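Local coordinates for protein antigen 43 (Escherichia coli, PDB 4KH3) that probably sits on the Escherichia coli surface as an autotransporter adhesin whose self-association, by a Velcro-like mechanism, clumps bacteria and is linked to biofilm formation, at residues G137-T142 against S165-K170; A182-I187 against A199-L204; Q193-E198 against G207-H212; A217-I222 against A236-I241. All coordinates share one frame; numbering follows the deposited sequence.

Contact 1 of 4, residues G137-T142 against S165-K170; sequences GTIVNT and STTINK
Val140 and Ile168 occupy matching positions on consecutive coils of a right-handed parallel beta-helix, where the short strands 139-140 and 166-168 run side by side in the same direction. The backbone supplies three hydrogen bonds. Thr167 uses both its backbone N and its backbone O on the preceding coil: its N binds Thr138 O at 2.9 Å and its O receives Val140 N at 2.8 Å. Asn169 N then closes on Val140 O at 3.0 Å. At the corner, where Ser165 has positive phi and psi and turns the chain onto another face, a water links the coils: it accepts from Thr138 N at 3.0 Å and meets Thr166 OG1 at 2.7 Å. The CA of Gly137 makes a C-H...O contact with Ser165 O beside it.

Apolar contacts lie on both faces. Inside, Val140 CG2 sits beside its own backbone N, since CG1 takes the position anti to that N (chi1 -172°), and this turns CG2 onto Thr166 CG2 at 3.8 Å. Val140 CB also packs on Ile168 CG2. On the outer face Ile139 and Thr167 point the same way, CD1 against CB, while Ile139 CG2 touches the amide of Asn169.

The polar side-chain contact is a row of asparagines, one from each coil, at the next turn. Asn141 and Asn169 lie side by side with amide planes 24° apart, and Asn141 ND2 is used in turn on Asn122 OD1 of the coil before. Asn169 ND2 donates to Asn141 OD1 at 3.0 Å, in the plane of that carbonyl.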
loop_
_atom_site.group_PDB
_atom_site.type_symbol
_atom_site.label_atom_id
_atom_site.label_comp_id
_atom_site.label_asym_id
_atom_site.label_seq_id
_atom_site.Cartn_x
_atom_site.Cartn_y
_atom_site.Cartn_z
ATOM N N GLY A 137 7.174 -20.675 -17.311
ATOM C CA GLY A 137 6.083 -20.157 -18.109
ATOM C C GLY A 137 4.727 -20.318 -17.450
ATOM O O GLY A 137 3.725 -20.473 -18.135
ATOM N N THR A 138 4.677 -20.276 -16.122
ATOM C CA THR A 138 3.403 -20.452 -15.455
ATOM C C THR A 138 2.568 -19.188 -15.585
ATOM O O THR A 138 3.065 -18.081 -15.386
ATOM C CB THR A 138 3.545 -20.839 -13.969
ATOM O OG1 THR A 138 4.577 -21.823 -13.817
ATOM C CG2 THR A 138 2.220 -21.407 -13.447
ATOM N N ILE A 139 1.305 -19.367 -15.955
ATOM C CA ILE A 139 0.332 -18.282 -15.996
ATOM C C ILE A 139 -0.623 -18.490 -14.827
ATOM O O ILE A 139 -1.320 -19.504 -14.761
ATOM C CB ILE A 139 -0.471 -18.317 -17.304
ATOM C CG1 ILE A 139 0.473 -18.464 -18.502
ATOM C CG2 ILE A 139 -1.360 -17.095 -17.432
ATOM C CD1 ILE A 139 1.470 -17.330 -18.647
ATOM N N VAL A 140 -0.635 -17.543 -13.898
ATOM C CA VAL A 140 -1.399 -17.678 -12.667
ATOM C C VAL A 140 -2.616 -16.747 -12.666
ATOM O O VAL A 140 -2.474 -15.522 -12.552
ATOM C CB VAL A 140 -0.497 -17.377 -11.461
ATOM C CG1 VAL A 140 -1.224 -17.705 -10.142
ATOM C CG2 VAL A 140 0.810 -18.173 -11.588
ATOM N N ASN A 141 -3.806 -17.337 -12.774
ATOM C CA ASN A 141 -5.047 -16.580 -12.970
ATOM C C ASN A 141 -5.989 -16.626 -11.767
ATOM O O ASN A 141 -7.134 -16.175 -11.837
ATOM C CB ASN A 141 -5.779 -17.066 -14.233
ATOM C CG ASN A 141 -5.058 -16.668 -15.503
ATOM O OD1 ASN A 141 -4.363 -15.655 -15.522
ATOM N ND2 ASN A 141 -5.204 -17.465 -16.568
ATOM N N THR A 142 -5.494 -17.148 -10.655
ATOM C CA THR A 142 -6.362 -17.421 -9.539
ATOM C C THR A 142 -5.535 -17.495 -8.274
ATOM O O THR A 142 -4.305 -17.619 -8.343
ATOM C CB THR A 142 -7.087 -18.763 -9.754
ATOM O OG1 THR A 142 -8.163 -18.896 -8.822
ATOM C CG2 THR A 142 -6.120 -19.925 -9.595
ATOM N N SER A 165 9.936 -17.407 -15.097
ATOM C CA SER A 165 9.130 -16.797 -16.156
ATOM C C SER A 165 7.654 -16.963 -15.863
ATOM O O SER A 165 6.899 -17.529 -16.656
ATOM C CB SER A 165 9.472 -17.396 -17.526
ATOM O OG SER A 165 10.852 -17.255 -17.808
ATOM N N THR A 166 7.253 -16.463 -14.707
ATOM C CA THR A 166 5.877 -16.554 -14.282
ATOM C C THR A 166 5.159 -15.260 -14.624
ATOM O O THR A 166 5.707 -14.175 -14.427
ATOM C CB THR A 166 5.823 -16.788 -12.756
ATOM O OG1 THR A 166 6.622 -17.930 -12.431
ATOM C CG2 THR A 166 4.403 -17.010 -12.286
ATOM N N THR A 167 3.943 -15.372 -15.142
ATOM C CA THR A 167 3.050 -14.223 -15.215
ATOM C C THR A 167 1.922 -14.390 -14.210
ATOM O O THR A 167 1.222 -15.415 -14.208
ATOM C CB THR A 167 2.386 -14.080 -16.594
ATOM O OG1 THR A 167 3.365 -13.765 -17.586
ATOM C CG2 THR A 167 1.341 -12.965 -16.561
ATOM N N ILE A 168 1.732 -13.385 -13.363
ATOM C CA ILE A 168 0.615 -13.383 -12.438
ATOM C C ILE A 168 -0.405 -12.338 -12.885
ATOM O O ILE A 168 -0.168 -11.132 -12.799
ATOM C CB ILE A 168 1.076 -13.122 -10.986
ATOM C CG1 ILE A 168 2.256 -14.030 -10.616
ATOM C CG2 ILE A 168 -0.064 -13.371 -9.995
ATOM C CD1 ILE A 168 2.896 -13.663 -9.269
ATOM N N ASN A 169 -1.540 -12.803 -13.389
ATOM C CA ASN A 169 -2.586 -11.888 -13.832
ATOM C C ASN A 169 -3.518 -11.446 -12.705
ATOM O O ASN A 169 -3.301 -11.801 -11.547
ATOM C CB ASN A 169 -3.362 -12.512 -14.975
ATOM C CG ASN A 169 -2.541 -12.573 -16.243
ATOM O OD1 ASN A 169 -1.985 -11.562 -16.670
ATOM N ND2 ASN A 169 -2.441 -13.766 -16.845
ATOM N N LYS A 170 -4.539 -10.667 -13.046
ATOM C CA LYS A 170 -5.547 -10.264 -12.071
ATOM C C LYS A 170 -6.097 -11.505 -11.366
ATOM O O LYS A 170 -6.359 -12.530 -12.012
ATOM C CB LYS A 170 -6.668 -9.506 -12.779
ATOM C CG LYS A 170 -7.774 -8.995 -11.871
ATOM C CD LYS A 170 -8.763 -8.149 -12.683
ATOM C CE LYS A 170 -10.016 -7.786 -11.891
ATOM N NZ LYS A 170 -9.712 -6.992 -10.664
HETATM O O HOH W 1 6.646 -20.162 -13.915
#

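Contact 2 of 4, residues A182-I187 against A199-L204; sequences ARDTLI and AHNTRL
Ala199 lies beside Ala182 on the inner face of the beta-helix, its CA-H directed at Ala182 O. That same oxygen accepts the N of His200 at 2.8 Å and also a hydrogen from a water, so three groups converge on it. His200 returns its O to Asp184 N at 2.9 Å. Arg183 NH1 comes to the edge of its ring, in plane, near CD2, the guanidinium turned 36° from the ring. ND1 has Thr218 OG1 of the next coil as partner, doubtful in detail because the ring has two conformers and the distance is too short. Asn201 marks the corner with positive phi, as Asp184 does on the coil before. Its amide lies nearly coplanar with the Asp184 carboxylate (11° between planes), yet the bond from ND2 to OD1 is weak, at 3.3 Å. Its backbone O takes Thr185 N at 3.0 Å. In Thr202, OG1 beside the backbone N (chi1 -54°) leaves CG2 anti to it, against Ile187 CD1. Arg203 N binds Thr185 O at 2.8 Å, and on the outside its CD meets Leu186 CD1 at 3.8 Å. Leu204 ends the run with CD2 on Ile187 CD1, 3.7 Å apart. The chemistry thus divides by face: the outer mixes charged and amide groups with Leu186, the inner carries alanine, threonine and aliphatic side chains, and one water bridges Ala182 O and the hydroxyls of Thr185 and Thr202.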
loop_
_atom_site.group_PDB
_atom_site.type_symbol
_atom_site.label_atom_id
_atom_site.label_comp_id
_atom_site.label_asym_id
_atom_site.label_seq_id
_atom_site.Cartn_x
_atom_site.Cartn_y
_atom_site.Cartn_z
ATOM N N ALA A 182 11.610 -17.637 -6.779
ATOM C CA ALA A 182 10.947 -17.231 -8.016
ATOM C C ALA A 182 11.811 -16.285 -8.827
ATOM O O ALA A 182 12.185 -15.215 -8.349
ATOM C CB ALA A 182 9.607 -16.598 -7.743
ATOM N N ARG A 183 12.115 -16.683 -10.057
ATOM C CA ARG A 183 12.916 -15.844 -10.941
ATOM C C ARG A 183 12.108 -15.351 -12.139
ATOM O O ARG A 183 11.389 -16.140 -12.779
ATOM C CB ARG A 183 14.145 -16.613 -11.424
ATOM C CG ARG A 183 15.316 -15.719 -11.747
ATOM C CD ARG A 183 16.434 -16.500 -12.412
ATOM N NE ARG A 183 16.506 -17.855 -11.883
ATOM C CZ ARG A 183 17.179 -18.190 -10.788
ATOM N NH1 ARG A 183 17.849 -17.262 -10.098
ATOM N NH2 ARG A 183 17.181 -19.457 -10.386
ATOM N N ASP A 184 12.235 -14.055 -12.434
ATOM C CA ASP A 184 11.565 -13.417 -13.575
ATOM C C ASP A 184 10.057 -13.554 -13.456
ATOM O O ASP A 184 9.446 -14.428 -14.069
ATOM C CB ASP A 184 12.043 -13.985 -14.918
ATOM C CG ASP A 184 13.572 -14.058 -15.029
ATOM O OD1 ASP A 184 14.264 -13.110 -14.610
ATOM O OD2 ASP A 184 14.081 -15.089 -15.525
ATOM N N THR A 185 9.455 -12.680 -12.665
ATOM C CA THR A 185 8.037 -12.754 -12.427
ATOM C C THR A 185 7.391 -11.458 -12.877
ATOM O O THR A 185 7.840 -10.376 -12.504
ATOM C CB THR A 185 7.765 -12.989 -10.939
ATOM O OG1 THR A 185 8.409 -14.200 -10.535
ATOM C CG2 THR A 185 6.299 -13.110 -10.663
ATOM N N LEU A 186 6.336 -11.571 -13.685
ATOM C CA LEU A 186 5.584 -10.406 -14.141
ATOM C C LEU A 186 4.244 -10.340 -13.424
ATOM O O LEU A 186 3.458 -11.276 -13.484
ATOM C CB LEU A 186 5.375 -10.478 -15.655
ATOM C CG LEU A 186 4.428 -9.463 -16.285
ATOM C CD1 LEU A 186 4.900 -8.033 -16.026
ATOM C CD2 LEU A 186 4.299 -9.727 -17.789
ATOM N N ILE A 187 3.976 -9.239 -12.735
ATOM C CA ILE A 187 2.753 -9.155 -11.942
ATOM C C ILE A 187 1.873 -7.970 -12.338
ATOM O O ILE A 187 2.259 -6.811 -12.170
ATOM C CB ILE A 187 3.075 -9.090 -10.426
ATOM C CG1 ILE A 187 4.166 -10.103 -10.068
ATOM C CG2 ILE A 187 1.831 -9.328 -9.590
ATOM C CD1 ILE A 187 4.402 -10.218 -8.597
ATOM N N ALA A 199 12.721 -13.850 -4.170
ATOM C CA ALA A 199 12.193 -13.402 -5.453
ATOM C C ALA A 199 13.249 -12.577 -6.189
ATOM O O ALA A 199 13.703 -11.544 -5.688
ATOM C CB ALA A 199 10.909 -12.588 -5.263
ATOM N N HIS A 200 13.641 -13.051 -7.366
ATOM C CA HIS A 200 14.627 -12.365 -8.189
ATOM C C HIS A 200 13.971 -11.861 -9.462
ATOM O O HIS A 200 13.263 -12.602 -10.144
ATOM C CB HIS A 200 15.783 -13.303 -8.543
ATOM C CG HIS A 200 16.605 -13.723 -7.364
ATOM N ND1 HIS A 200 16.764 -12.927 -6.248
ATOM C CD2 HIS A 200 17.317 -14.843 -7.129
ATOM C CE1 HIS A 200 17.531 -13.549 -5.375
ATOM N NE2 HIS A 200 17.876 -14.718 -5.877
ATOM N N ASN A 201 14.207 -10.592 -9.771
ATOM C CA ASN A 201 13.704 -9.975 -11.008
ATOM C C ASN A 201 12.185 -10.030 -11.141
ATOM O O ASN A 201 11.635 -10.857 -11.851
ATOM C CB ASN A 201 14.365 -10.585 -12.249
ATOM C CG ASN A 201 15.870 -10.703 -12.099
ATOM O OD1 ASN A 201 16.536 -9.756 -11.692
ATOM N ND2 ASN A 201 16.412 -11.870 -12.424
ATOM N N THR A 202 11.516 -9.130 -10.448
ATOM C CA THR A 202 10.079 -9.090 -10.437
ATOM C C THR A 202 9.647 -7.749 -10.986
ATOM O O THR A 202 10.135 -6.696 -10.563
ATOM C CB THR A 202 9.537 -9.276 -9.007
ATOM O OG1 THR A 202 10.076 -10.479 -8.450
ATOM C CG2 THR A 202 8.030 -9.357 -9.005
ATOM N N ARG A 203 8.740 -7.796 -11.949
ATOM C CA ARG A 203 8.242 -6.600 -12.573
ATOM C C ARG A 203 6.806 -6.379 -12.111
ATOM O O ARG A 203 5.920 -7.166 -12.411
ATOM C CB ARG A 203 8.327 -6.741 -14.090
ATOM C CG ARG A 203 7.989 -5.482 -14.851
ATOM C CD ARG A 203 7.895 -5.771 -16.326
ATOM N NE ARG A 203 9.022 -5.297 -17.140
ATOM C CZ ARG A 203 9.830 -6.092 -17.837
ATOM N NH1 ARG A 203 9.673 -7.415 -17.795
ATOM N NH2 ARG A 203 10.796 -5.575 -18.589
ATOM N N LEU A 204 6.581 -5.321 -11.350
ATOM C CA LEU A 204 5.237 -5.043 -10.879
ATOM C C LEU A 204 4.565 -4.105 -11.866
ATOM O O LEU A 204 4.724 -2.881 -11.789
ATOM C CB LEU A 204 5.263 -4.444 -9.476
ATOM C CG LEU A 204 6.020 -5.281 -8.444
ATOM C CD1 LEU A 204 6.006 -4.604 -7.071
ATOM C CD2 LEU A 204 5.440 -6.701 -8.374
HETATM O O HOH W 2 10.169 -13.201 -8.944
#

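Contact 3 of 4, residues Q193-E198 against G207-H212; sequences QTVHGE and GNQYVH
Gln209 NE2 donates to Gln193 OE1 at 2.6 Å, the shortest polar bond between the segments. The two side chains run side by side, each with CG anti to its backbone N and extended beyond CG, which brings their amides to within 16° of coplanar; the donor sits 22° off the plane of the Gln193 carbonyl. The chain of amides goes on in both directions: Gln193 NE2 binds Gln174 OE1, and Gln209 OE1 takes Thr220 OG1 and, weakly, Gln228 NE2. Such a row of identical residues inside successive coils is characteristic of parallel beta-helices, and here it gives buried amides partners, most of them in the row itself and one a threonine.

Strands 193-195 and 208-211 are parallel. Tyr210 N binds Gln193 O at 2.7 Å, and its O accepts Val195 N, also at 2.7 Å. Gln193 N reaches Asn208 O at 3.0 Å, and His212 N ends the series on Val195 O at 2.9 Å. Inward, Val195 CG2 packs on Gln209 CG at 4.0 Å, and Val195 CB faces Val211 CG2. Outward, Thr194 CG2 touches His212 NE2 at 3.4 Å. The rings of His196 and His212 meet obliquely, with centroids 4.8 Å apart.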
loop_
_atom_site.group_PDB
_atom_site.type_symbol
_atom_site.label_atom_id
_atom_site.label_comp_id
_atom_site.label_asym_id
_atom_site.label_seq_id
_atom_site.Cartn_x
_atom_site.Cartn_y
_atom_site.Cartn_z
ATOM N N GLN A 193 2.278 -11.449 -5.199
ATOM C CA GLN A 193 3.294 -12.422 -4.842
ATOM C C GLN A 193 3.693 -12.188 -3.383
ATOM O O GLN A 193 3.968 -11.057 -2.971
ATOM C CB GLN A 193 4.499 -12.265 -5.744
ATOM C CG GLN A 193 5.715 -13.045 -5.346
ATOM C CD GLN A 193 6.925 -12.609 -6.155
ATOM O OE1 GLN A 193 7.379 -11.467 -6.042
ATOM N NE2 GLN A 193 7.432 -13.503 -6.992
ATOM N N THR A 194 3.682 -13.263 -2.607
ATOM C CA THR A 194 4.022 -13.227 -1.206
ATOM C C THR A 194 5.349 -13.933 -1.098
ATOM O O THR A 194 5.477 -15.075 -1.530
ATOM C CB THR A 194 2.999 -14.017 -0.375
ATOM O OG1 THR A 194 1.687 -13.520 -0.642
ATOM C CG2 THR A 194 3.296 -13.884 1.103
ATOM N N VAL A 195 6.335 -13.265 -0.520
ATOM C CA VAL A 195 7.688 -13.798 -0.491
ATOM C C VAL A 195 8.156 -14.183 0.915
ATOM O O VAL A 195 8.470 -13.318 1.721
ATOM C CB VAL A 195 8.682 -12.775 -1.056
ATOM C CG1 VAL A 195 10.087 -13.357 -1.082
ATOM C CG2 VAL A 195 8.239 -12.314 -2.448
ATOM N N HIS A 196 8.212 -15.480 1.201
ATOM C CA HIS A 196 8.897 -15.953 2.398
ATOM C C HIS A 196 10.293 -16.408 2.030
ATOM O O HIS A 196 11.182 -16.438 2.880
ATOM C CB HIS A 196 8.149 -17.111 3.045
ATOM C CG HIS A 196 6.727 -16.802 3.366
ATOM N ND1 HIS A 196 6.352 -16.136 4.514
ATOM C CD2 HIS A 196 5.581 -17.059 2.689
ATOM C CE1 HIS A 196 5.039 -15.998 4.528
ATOM N NE2 HIS A 196 4.547 -16.551 3.434
ATOM N N GLY A 197 10.477 -16.768 0.759
ATOM C CA GLY A 197 11.760 -17.252 0.277
ATOM C C GLY A 197 12.517 -16.171 -0.466
ATOM O O GLY A 197 12.751 -15.091 0.083
ATOM N N GLU A 198 12.881 -16.457 -1.717
ATOM C CA GLU A 198 13.555 -15.485 -2.573
ATOM C C GLU A 198 12.765 -15.139 -3.843
ATOM O O GLU A 198 12.227 -16.023 -4.525
ATOM C CB GLU A 198 14.939 -16.006 -2.989
ATOM C CG GLU A 198 15.876 -16.358 -1.853
ATOM C CD GLU A 198 17.012 -15.368 -1.703
ATOM O OE1 GLU A 198 17.086 -14.416 -2.517
ATOM O OE2 GLU A 198 17.829 -15.545 -0.772
ATOM N N GLY A 207 0.977 -4.667 -10.252
ATOM C CA GLY A 207 0.780 -5.709 -9.260
ATOM C C GLY A 207 1.474 -5.468 -7.926
ATOM O O GLY A 207 2.158 -4.453 -7.729
ATOM N N ASN A 208 1.300 -6.417 -7.010
ATOM C CA ASN A 208 1.814 -6.280 -5.650
ATOM C C ASN A 208 2.813 -7.364 -5.309
ATOM O O ASN A 208 2.649 -8.522 -5.708
ATOM C CB ASN A 208 0.669 -6.340 -4.640
ATOM C CG ASN A 208 -0.358 -5.232 -4.847
ATOM O OD1 ASN A 208 -0.114 -4.253 -5.552
ATOM N ND2 ASN A 208 -1.503 -5.376 -4.211
ATOM N N GLN A 209 3.848 -6.989 -4.570
ATOM C CA GLN A 209 4.757 -7.962 -3.999
ATOM C C GLN A 209 4.917 -7.696 -2.499
ATOM O O GLN A 209 5.269 -6.581 -2.083
ATOM C CB GLN A 209 6.110 -7.916 -4.694
ATOM C CG GLN A 209 7.132 -8.826 -4.047
ATOM C CD GLN A 209 8.538 -8.601 -4.568
ATOM O OE1 GLN A 209 9.140 -7.546 -4.343
ATOM N NE2 GLN A 209 9.063 -9.590 -5.266
ATOM N N TYR A 210 4.631 -8.720 -1.699
ATOM C CA TYR A 210 4.733 -8.636 -0.247
ATOM C C TYR A 210 5.889 -9.501 0.232
ATOM O O TYR A 210 5.883 -10.726 0.091
ATOM C CB TYR A 210 3.445 -9.103 0.430
ATOM C CG TYR A 210 2.194 -8.446 -0.088
ATOM C CD1 TYR A 210 1.775 -7.226 0.403
ATOM C CD2 TYR A 210 1.409 -9.066 -1.045
ATOM C CE1 TYR A 210 0.618 -6.627 -0.054
ATOM C CE2 TYR A 210 0.246 -8.481 -1.511
ATOM C CZ TYR A 210 -0.141 -7.254 -1.016
ATOM O OH TYR A 210 -1.297 -6.647 -1.480
ATOM N N VAL A 211 6.889 -8.845 0.796
ATOM C CA VAL A 211 8.056 -9.531 1.293
ATOM C C VAL A 211 7.905 -9.671 2.793
ATOM O O VAL A 211 7.941 -8.682 3.535
ATOM C CB VAL A 211 9.322 -8.751 0.977
ATOM C CG1 VAL A 211 10.542 -9.527 1.460
ATOM C CG2 VAL A 211 9.379 -8.459 -0.534
ATOM N N HIS A 212 7.707 -10.909 3.225
ATOM C CA HIS A 212 7.502 -11.207 4.626
ATOM C C HIS A 212 8.821 -11.393 5.367
ATOM O O HIS A 212 9.896 -11.427 4.762
ATOM C CB HIS A 212 6.611 -12.440 4.770
ATOM C CG HIS A 212 5.175 -12.173 4.451
ATOM N ND1 HIS A 212 4.152 -12.419 5.343
ATOM C CD2 HIS A 212 4.588 -11.647 3.349
ATOM C CE1 HIS A 212 3.002 -12.074 4.797
ATOM N NE2 HIS A 212 3.237 -11.603 3.586
#

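Contact 4 of 4, residues A217-I222 against A236-I241; sequences ATETLI and AAHTTI
Ala217 O and Ala237 N join at 3.0 Å to open this parallel pairing of two successive beta-helix coils, which bends at the corner residues Glu219 and His238. Before the corner Ala237 also gives its O to Glu219 N at 3.0 Å. After it Thr240 N binds Thr220 O, and Thr240 O receives Ile222 N at 2.8 Å. Around the turn itself CA-H groups approach the carbonyls, that of Glu219 facing His238 O.

A water sits at the bend. It accepts from Thr220 N at 3.0 Å and donates to Ala217 O and to Thr239 OG1, the latter at 2.7 Å. The Thr239 hydroxyl also reaches inward to the glutamine row, where OG1 bonds with Gln228 OE1.

Charge enters on the outside. The Glu219 chain bends at chi2 (90°), laying its carboxylate alongside the His238 ring with planes 12° apart and OE2 3.5 Å from ND1. If the ring is protonated on both nitrogens, the two would probably attract. A malonate ion, probably from the crystallisation liquor, lies close to His238.

Apolar groups fill the rest. Inside, Ile222 CD1 crosses to Thr239 CG2 at 3.6 Å and lies beside Ile241 CG1 at 4.1 Å. Outside, Leu221 CD1 rests on Thr240 CG2.

Strand 198-205 is the neighbour of 217-222 on the preceding coil, strand 254-260 follows 236-241, and strands 227-230 and 246-249 close the interior across from them, with Leu247 touching Ile222, Thr239 and Ile241.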
loop_
_atom_site.group_PDB
_atom_site.type_symbol
_atom_site.label_atom_id
_atom_site.label_comp_id
_atom_site.label_asym_id
_atom_site.label_seq_id
_atom_site.Cartn_x
_atom_site.Cartn_y
_atom_site.Cartn_z
ATOM N N ALA A 217 13.704 -9.996 -1.644
ATOM C CA ALA A 217 13.383 -9.674 -3.031
ATOM C C ALA A 217 14.513 -8.853 -3.648
ATOM O O ALA A 217 14.887 -7.798 -3.128
ATOM C CB ALA A 217 12.058 -8.910 -3.111
ATOM N N THR A 218 15.062 -9.342 -4.751
ATOM C CA THR A 218 16.119 -8.617 -5.453
ATOM C C THR A 218 15.651 -8.188 -6.838
ATOM O O THR A 218 14.969 -8.939 -7.533
ATOM C CB THR A 218 17.397 -9.461 -5.576
ATOM O OG1 THR A 218 17.140 -10.607 -6.398
ATOM C CG2 THR A 218 17.865 -9.926 -4.203
ATOM N N GLU A 219 16.017 -6.972 -7.226
ATOM C CA GLU A 219 15.657 -6.428 -8.527
ATOM C C GLU A 219 14.150 -6.413 -8.760
ATOM O O GLU A 219 13.658 -6.965 -9.743
ATOM C CB GLU A 219 16.366 -7.179 -9.659
ATOM C CG GLU A 219 17.797 -6.733 -9.909
ATOM C CD GLU A 219 18.799 -7.509 -9.078
ATOM O OE1 GLU A 219 18.442 -8.603 -8.577
ATOM O OE2 GLU A 219 19.941 -7.025 -8.931
ATOM N N THR A 220 13.412 -5.804 -7.840
ATOM C CA THR A 220 11.999 -5.584 -8.084
ATOM C C THR A 220 11.849 -4.287 -8.848
ATOM O O THR A 220 12.407 -3.260 -8.473
ATOM C CB THR A 220 11.169 -5.568 -6.794
ATOM O OG1 THR A 220 11.199 -6.871 -6.207
ATOM C CG2 THR A 220 9.718 -5.212 -7.089
ATOM N N LEU A 221 11.119 -4.351 -9.951
ATOM C CA LEU A 221 10.889 -3.197 -10.783
ATOM C C LEU A 221 9.430 -2.770 -10.635
ATOM O O LEU A 221 8.509 -3.492 -11.029
ATOM C CB LEU A 221 11.230 -3.555 -12.218
ATOM C CG LEU A 221 10.897 -2.543 -13.301
ATOM C CD1 LEU A 221 11.571 -1.205 -13.007
ATOM C CD2 LEU A 221 11.335 -3.116 -14.636
ATOM N N ILE A 222 9.223 -1.607 -10.034
ATOM C CA ILE A 222 7.883 -1.157 -9.690
ATOM C C ILE A 222 7.385 -0.153 -10.712
ATOM O O ILE A 222 7.706 1.035 -10.636
ATOM C CB ILE A 222 7.835 -0.489 -8.291
ATOM C CG1 ILE A 222 8.631 -1.292 -7.264
ATOM C CG2 ILE A 222 6.404 -0.327 -7.822
ATOM C CD1 ILE A 222 8.631 -0.655 -5.872
ATOM N N ALA A 236 14.706 -6.073 0.854
ATOM C CA ALA A 236 14.735 -5.815 -0.579
ATOM C C ALA A 236 16.077 -5.206 -0.952
ATOM O O ALA A 236 16.620 -4.379 -0.222
ATOM C CB ALA A 236 13.612 -4.880 -0.980
ATOM N N ALA A 237 16.610 -5.618 -2.094
ATOM C CA ALA A 237 17.837 -5.029 -2.623
ATOM C C ALA A 237 17.637 -4.768 -4.102
ATOM O O ALA A 237 17.144 -5.638 -4.821
ATOM C CB ALA A 237 19.016 -5.963 -2.404
ATOM N N HIS A 238 18.000 -3.571 -4.543
ATOM C CA HIS A 238 17.893 -3.185 -5.943
ATOM C C HIS A 238 16.448 -3.038 -6.376
ATOM O O HIS A 238 15.998 -3.666 -7.317
ATOM C CB HIS A 238 18.677 -4.148 -6.861
ATOM C CG HIS A 238 20.143 -4.184 -6.558
ATOM N ND1 HIS A 238 20.765 -5.285 -6.005
ATOM C CD2 HIS A 238 21.098 -3.233 -6.676
ATOM C CE1 HIS A 238 22.046 -5.019 -5.826
ATOM N NE2 HIS A 238 22.273 -3.776 -6.221
ATOM N N THR A 239 15.718 -2.191 -5.684
ATOM C CA THR A 239 14.380 -1.860 -6.110
ATOM C C THR A 239 14.471 -0.633 -6.994
ATOM O O THR A 239 15.282 0.263 -6.758
ATOM C CB THR A 239 13.468 -1.595 -4.896
ATOM O OG1 THR A 239 13.122 -2.846 -4.292
ATOM C CG2 THR A 239 12.193 -0.864 -5.298
ATOM N N THR A 240 13.655 -0.611 -8.036
ATOM C CA THR A 240 13.507 0.577 -8.845
ATOM C C THR A 240 12.051 0.975 -8.742
ATOM O O THR A 240 11.168 0.162 -8.989
ATOM C CB THR A 240 13.894 0.307 -10.317
ATOM O OG1 THR A 240 15.300 0.070 -10.388
ATOM C CG2 THR A 240 13.546 1.484 -11.197
ATOM N N ILE A 241 11.807 2.218 -8.349
ATOM C CA ILE A 241 10.460 2.739 -8.270
ATOM C C ILE A 241 10.277 3.699 -9.429
ATOM O O ILE A 241 10.936 4.738 -9.498
ATOM C CB ILE A 241 10.235 3.532 -6.976
ATOM C CG1 ILE A 241 10.815 2.799 -5.765
ATOM C CG2 ILE A 241 8.754 3.826 -6.777
ATOM C CD1 ILE A 241 10.907 3.689 -4.524
HETATM O O HOH W 3 13.720 -5.389 -4.892
#

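The four contacts lie close together on neighbouring coils of one beta-helix. Contact 1 closes before contact 2 opens, contacts 2 and 3 alternate along the chain, and contact 4 comes last. Contacts 1, 2 and 4 stack corner strands of successive coils: strand 166-168 pairs with 181-188, and 198-205 with 216-222. Their centres lie about 11 Å (1 to 2) and 9 Å (2 to 4) apart. Contact 3, its centre about 10 Å from that of contact 2, belongs to another face; its glutamines touch contact 2 in the interior, and Gln209 reaches contact 4. Together they form a continuous part of what is probably the stalk, consistent with an extended surface adhesin.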